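FOG-3 protein (PDB 5TD6) forms an RNA-binding multimer that specifies sperm fate in the nematode germline and may, as its BTG family membership suggests, act as a transcriptional corepressor. Local coordinates at residues M1-R14 against T108-N120. The protein carries 2 engineered substitutions. Numbering follows the deposited sequence.
Engineered in segment 108-120: Ala117 (natural residue Cys).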
loop_
_atom_site.group_PDB
_atom_site.type_symbol
_atom_site.label_atom_id
_atom_site.label_comp_id
_atom_site.label_asym_id
_atom_site.label_seq_id
_atom_site.Cartn_x
_atom_site.Cartn_y
_atom_site.Cartn_z
ATOM N N MET B 1 11.060 9.861 -0.172
ATOM C CA MET B 1 10.575 10.224 -1.503
ATOM C C MET B 1 9.881 9.060 -2.209
ATOM O O MET B 1 8.724 9.141 -2.608
ATOM C CB MET B 1 11.735 10.723 -2.365
ATOM C CG MET B 1 11.375 10.891 -3.815
ATOM S SD MET B 1 10.062 12.107 -4.014
ATOM C CE MET B 1 9.755 11.896 -5.701
ATOM N N TYR B 2 10.619 7.968 -2.381
ATOM C CA TYR B 2 10.121 6.865 -3.200
ATOM C C TYR B 2 8.991 6.112 -2.508
ATOM O O TYR B 2 8.032 5.672 -3.160
ATOM C CB TYR B 2 11.282 5.927 -3.566
ATOM C CG TYR B 2 12.276 6.645 -4.445
ATOM C CD1 TYR B 2 12.007 6.867 -5.788
ATOM C CD2 TYR B 2 13.458 7.149 -3.922
ATOM C CE1 TYR B 2 12.905 7.550 -6.594
ATOM C CE2 TYR B 2 14.358 7.830 -4.720
ATOM C CZ TYR B 2 14.073 8.026 -6.053
ATOM O OH TYR B 2 14.967 8.699 -6.839
ATOM N N THR B 3 9.113 5.974 -1.192
ATOM C CA THR B 3 8.029 5.437 -0.355
ATOM C C THR B 3 6.724 6.197 -0.617
ATOM O O THR B 3 5.682 5.593 -0.906
ATOM C CB THR B 3 8.375 5.554 1.138
ATOM O OG1 THR B 3 9.598 4.862 1.405
ATOM C CG2 THR B 3 7.254 5.004 2.041
ATOM N N GLU B 4 6.785 7.527 -0.518
ATOM C CA GLU B 4 5.577 8.339 -0.659
ATOM C C GLU B 4 4.985 8.214 -2.061
ATOM O O GLU B 4 3.771 8.075 -2.223
ATOM C CB GLU B 4 5.869 9.809 -0.331
ATOM C CG GLU B 4 6.179 10.085 1.130
ATOM C CD GLU B 4 7.672 9.895 1.480
ATOM O OE1 GLU B 4 8.469 9.399 0.644
ATOM O OE2 GLU B 4 8.038 10.240 2.611
ATOM N N VAL B 5 5.841 8.253 -3.076
ATOM C CA VAL B 5 5.390 8.093 -4.457
ATOM C C VAL B 5 4.744 6.732 -4.638
ATOM O O VAL B 5 3.720 6.606 -5.278
ATOM C CB VAL B 5 6.553 8.226 -5.474
ATOM C CG1 VAL B 5 6.106 7.774 -6.827
ATOM C CG2 VAL B 5 7.076 9.672 -5.529
ATOM N N ARG B 6 5.354 5.705 -4.062
ATOM C CA ARG B 6 4.794 4.371 -4.204
ATOM C C ARG B 6 3.425 4.295 -3.546
ATOM O O ARG B 6 2.516 3.668 -4.095
ATOM C CB ARG B 6 5.715 3.304 -3.600
ATOM C CG ARG B 6 5.155 1.887 -3.746
ATOM C CD ARG B 6 6.044 0.857 -3.051
ATOM N NE ARG B 6 6.039 1.029 -1.602
ATOM C CZ ARG B 6 7.114 1.348 -0.882
ATOM N NH1 ARG B 6 8.289 1.537 -1.475
ATOM N NH2 ARG B 6 7.015 1.481 0.435
ATOM N N GLU B 7 3.278 4.916 -2.368
ATOM C CA GLU B 7 1.978 4.914 -1.699
ATOM C C GLU B 7 0.926 5.678 -2.525
ATOM O O GLU B 7 -0.234 5.261 -2.590
ATOM C CB GLU B 7 2.083 5.504 -0.295
ATOM C CG GLU B 7 2.864 4.611 0.702
ATOM C CD GLU B 7 2.250 3.247 0.841
ATOM O OE1 GLU B 7 1.008 3.164 0.905
ATOM O OE2 GLU B 7 3.000 2.254 0.873
ATOM N N LEU B 8 1.328 6.790 -3.136
ATOM C CA LEU B 8 0.417 7.571 -3.994
ATOM C C LEU B 8 0.000 6.739 -5.205
ATOM O O LEU B 8 -1.194 6.648 -5.551
ATOM C CB LEU B 8 1.069 8.875 -4.459
ATOM C CG LEU B 8 0.129 10.060 -4.763
ATOM C CD1 LEU B 8 0.867 11.381 -4.992
ATOM C CD2 LEU B 8 -0.770 9.790 -5.915
ATOM N N VAL B 9 0.990 6.140 -5.858
ATOM C CA VAL B 9 0.715 5.334 -7.053
ATOM C C VAL B 9 -0.206 4.171 -6.723
ATOM O O VAL B 9 -1.130 3.848 -7.479
ATOM C CB VAL B 9 2.008 4.781 -7.672
ATOM C CG1 VAL B 9 1.680 3.754 -8.747
ATOM C CG2 VAL B 9 2.839 5.924 -8.252
ATOM N N ASN B 10 0.028 3.550 -5.579
ATOM C CA ASN B 10 -0.772 2.381 -5.228
ATOM C C ASN B 10 -2.188 2.799 -4.834
ATOM O O ASN B 10 -3.155 2.097 -5.134
ATOM C CB ASN B 10 -0.076 1.568 -4.140
ATOM C CG ASN B 10 1.078 0.771 -4.702
ATOM O OD1 ASN B 10 1.266 0.765 -5.904
ATOM N ND2 ASN B 10 1.830 0.089 -3.857
ATOM N N PHE B 11 -2.314 3.962 -4.206
ATOM C CA PHE B 11 -3.637 4.528 -3.941
ATOM C C PHE B 11 -4.463 4.677 -5.222
ATOM O O PHE B 11 -5.629 4.279 -5.278
ATOM C CB PHE B 11 -3.511 5.894 -3.257
ATOM C CG PHE B 11 -4.850 6.537 -2.944
ATOM C CD1 PHE B 11 -5.550 6.198 -1.798
ATOM C CD2 PHE B 11 -5.409 7.464 -3.809
ATOM C CE1 PHE B 11 -6.757 6.784 -1.499
ATOM C CE2 PHE B 11 -6.630 8.053 -3.512
ATOM C CZ PHE B 11 -7.305 7.704 -2.365
ATOM N N VAL B 12 -3.855 5.258 -6.245
ATOM C CA VAL B 12 -4.531 5.449 -7.520
ATOM C C VAL B 12 -4.854 4.111 -8.203
ATOM O O VAL B 12 -5.959 3.918 -8.717
ATOM C CB VAL B 12 -3.681 6.321 -8.470
ATOM C CG1 VAL B 12 -4.366 6.456 -9.839
ATOM C CG2 VAL B 12 -3.446 7.700 -7.850
ATOM N N CYS B 13 -3.891 3.196 -8.208
ATOM C CA CYS B 13 -4.070 1.891 -8.836
ATOM C C CYS B 13 -5.118 1.021 -8.149
ATOM O O CYS B 13 -5.680 0.135 -8.790
ATOM C CB CYS B 13 -2.740 1.145 -8.896
ATOM S SG CYS B 13 -1.623 1.889 -10.113
ATOM N N ARG B 14 -5.406 1.271 -6.871
ATOM C CA ARG B 14 -6.467 0.504 -6.205
ATOM C C ARG B 14 -7.852 0.807 -6.791
ATOM O O ARG B 14 -8.805 0.053 -6.550
ATOM C CB ARG B 14 -6.456 0.736 -4.678
ATOM C CG ARG B 14 -5.282 -0.034 -3.982
ATOM C CD ARG B 14 -5.404 -0.086 -2.432
ATOM N NE ARG B 14 -5.239 1.216 -1.758
ATOM C CZ ARG B 14 -4.063 1.768 -1.433
ATOM N NH1 ARG B 14 -2.912 1.160 -1.731
ATOM N NH2 ARG B 14 -4.031 2.931 -0.796
ATOM N N THR B 108 -7.643 13.033 4.814
ATOM C CA THR B 108 -7.756 11.597 5.038
ATOM C C THR B 108 -6.413 10.961 4.703
ATOM O O THR B 108 -5.896 11.133 3.595
ATOM C CB THR B 108 -8.865 10.988 4.190
ATOM O OG1 THR B 108 -10.043 11.785 4.344
ATOM C CG2 THR B 108 -9.148 9.534 4.616
ATOM N N PRO B 109 -5.820 10.257 5.669
ATOM C CA PRO B 109 -4.458 9.784 5.428
ATOM C C PRO B 109 -4.420 8.612 4.484
ATOM O O PRO B 109 -5.267 7.724 4.547
ATOM C CB PRO B 109 -3.961 9.375 6.832
ATOM C CG PRO B 109 -5.211 9.104 7.608
ATOM C CD PRO B 109 -6.269 10.023 7.057
ATOM N N ILE B 110 -3.444 8.640 3.584
ATOM C CA ILE B 110 -3.145 7.514 2.724
ATOM C C ILE B 110 -1.933 6.761 3.317
ATOM O O ILE B 110 -1.926 5.533 3.419
ATOM C CB ILE B 110 -2.822 7.952 1.287
ATOM C CG1 ILE B 110 -4.063 8.574 0.623
ATOM C CG2 ILE B 110 -2.281 6.741 0.510
ATOM C CD1 ILE B 110 -3.754 9.312 -0.715
ATOM N N TRP B 111 -0.917 7.516 3.709
ATOM C CA TRP B 111 0.250 6.955 4.390
ATOM C C TRP B 111 0.923 8.000 5.270
ATOM O O TRP B 111 1.008 9.185 4.903
ATOM C CB TRP B 111 1.255 6.388 3.377
ATOM C CG TRP B 111 2.513 5.759 4.024
ATOM C CD1 TRP B 111 2.648 4.486 4.514
ATOM C CD2 TRP B 111 3.780 6.402 4.234
ATOM N NE1 TRP B 111 3.926 4.295 5.007
ATOM C CE2 TRP B 111 4.639 5.457 4.846
ATOM C CE3 TRP B 111 4.272 7.687 3.967
ATOM C CZ2 TRP B 111 5.955 5.757 5.191
ATOM C CZ3 TRP B 111 5.584 7.984 4.310
ATOM C CH2 TRP B 111 6.412 7.024 4.906
ATOM N N ILE B 112 1.381 7.544 6.436
ATOM C CA ILE B 112 2.123 8.337 7.410
ATOM C C ILE B 112 3.303 7.510 7.879
ATOM O O ILE B 112 3.153 6.333 8.230
ATOM C CB ILE B 112 1.269 8.740 8.648
ATOM C CG1 ILE B 112 -0.006 9.498 8.237
ATOM C CG2 ILE B 112 2.082 9.626 9.615
ATOM C CD1 ILE B 112 -0.703 10.187 9.434
ATOM N N GLY B 113 4.480 8.112 7.878
ATOM C CA GLY B 113 5.664 7.398 8.315
ATOM C C GLY B 113 6.877 8.295 8.423
ATOM O O GLY B 113 6.775 9.527 8.357
ATOM N N ASP B 114 8.026 7.651 8.588
ATOM C CA ASP B 114 9.323 8.305 8.781
ATOM C C ASP B 114 9.648 9.077 7.503
ATOM O O ASP B 114 9.496 8.532 6.407
ATOM C CB ASP B 114 10.374 7.215 9.107
ATOM C CG ASP B 114 11.726 7.759 9.580
ATOM O OD1 ASP B 114 12.184 8.818 9.122
ATOM O OD2 ASP B 114 12.357 7.067 10.407
ATOM N N VAL B 115 10.047 10.346 7.621
ATOM C CA VAL B 115 10.433 11.119 6.428
ATOM C C VAL B 115 11.633 10.486 5.730
ATOM O O VAL B 115 11.925 10.795 4.584
ATOM C CB VAL B 115 10.781 12.607 6.758
ATOM C CG1 VAL B 115 9.544 13.338 7.284
ATOM C CG2 VAL B 115 11.952 12.695 7.759
ATOM N N ASN B 116 12.318 9.588 6.420
ATOM C CA ASN B 116 13.469 8.908 5.830
ATOM C C ASN B 116 13.262 7.409 5.598
ATOM O O ASN B 116 14.229 6.643 5.529
ATOM C CB ASN B 116 14.691 9.144 6.707
ATOM C CG ASN B 116 15.267 10.519 6.499
ATOM O OD1 ASN B 116 15.557 10.909 5.361
ATOM N ND2 ASN B 116 15.380 11.286 7.574
ATOM N N ALA B 117 12.004 7.005 5.423
ATOM C CA ALA B 117 11.684 5.587 5.227
ATOM C C ALA B 117 12.482 4.961 4.086
ATOM O O ALA B 117 12.828 3.786 4.165
ATOM C CB ALA B 117 10.174 5.400 4.986
ATOM N N ASP B 118 12.785 5.741 3.042
ATOM C CA ASP B 118 13.580 5.265 1.909
ATOM C C ASP B 118 14.899 4.635 2.314
ATOM O O ASP B 118 15.414 3.763 1.628
ATOM C CB ASP B 118 13.909 6.402 0.958
ATOM C CG ASP B 118 12.741 6.800 0.107
ATOM O OD1 ASP B 118 11.649 6.199 0.275
ATOM O OD2 ASP B 118 12.927 7.725 -0.712
ATOM N N GLU B 119 15.447 5.120 3.415
ATOM C CA GLU B 119 16.763 4.674 3.861
ATOM C C GLU B 119 16.659 3.633 4.959
ATOM O O GLU B 119 17.664 3.158 5.474
ATOM C CB GLU B 119 17.572 5.859 4.348
ATOM C CG GLU B 119 17.918 6.834 3.239
ATOM C CD GLU B 119 18.594 8.078 3.767
ATOM O OE1 GLU B 119 18.174 8.568 4.840
ATOM O OE2 GLU B 119 19.552 8.557 3.117
ATOM N N ASN B 120 15.433 3.276 5.315
ATOM C CA ASN B 120 15.241 2.373 6.442
ATOM C C ASN B 120 15.163 0.939 5.983
ATOM O O ASN B 120 14.907 0.662 4.820
ATOM C CB ASN B 120 13.993 2.737 7.236
ATOM C CG ASN B 120 14.186 3.984 8.068
ATOM O OD1 ASN B 120 15.310 4.452 8.259
ATOM N ND2 ASN B 120 13.092 4.534 8.555
HETATM O O HOH W 1 10.425 11.598 2.550
HETATM O O HOH W 2 9.666 8.555 3.643
HETATM O O HOH W 3 -0.524 3.160 3.151
#
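A carboxylate, that of Asp118, holds the backbone N-H groups at the N-terminal end of helix 2-13, and Trp111 and Ile110 add CH-pi and apolar packing farther along it, so the contact joins the N-terminal helix of the BTG/Tob domain to its last sheet strands and the chain that follows them. Asp118 OD2 takes the backbone N of Tyr2 at 2.9 Å on its syn lone pair and forms a salt bridge with the chain terminus, Met1 N, which arrives from above the carboxylate plane. Asp118 OD1 accepts Thr3 N on its syn lone pair and Thr3 OG1 at 2.7 Å, nearly along the C-O bond. The helix dipole probably strengthens this grip; an alanine in place of Asp118 would probably leave the N-H groups of Tyr2 and Thr3 without their acceptor and the terminal amine with one carboxylate fewer. Met1 N also donates to Glu4 OE1 at 2.8 Å, while one water lies between Glu4 OE2 and Val115 O and a second between Glu4 OE2 and Asp114 O. Ile110 and Trp111 form a classic beta bulge opposite Val97, and both side chains meet the helix. With its CG anti to the backbone N (chi1 -179°), Trp111 turns one indole face to the helix: Thr3 CG2 sits 3.7 Å from the centroid of the Trp111 six-membered ring, Glu7 CG over the five-membered one. Beyond it, Ile110 CD1 rests over the centre of the Phe11 ring, 3.7 Å from the centroid.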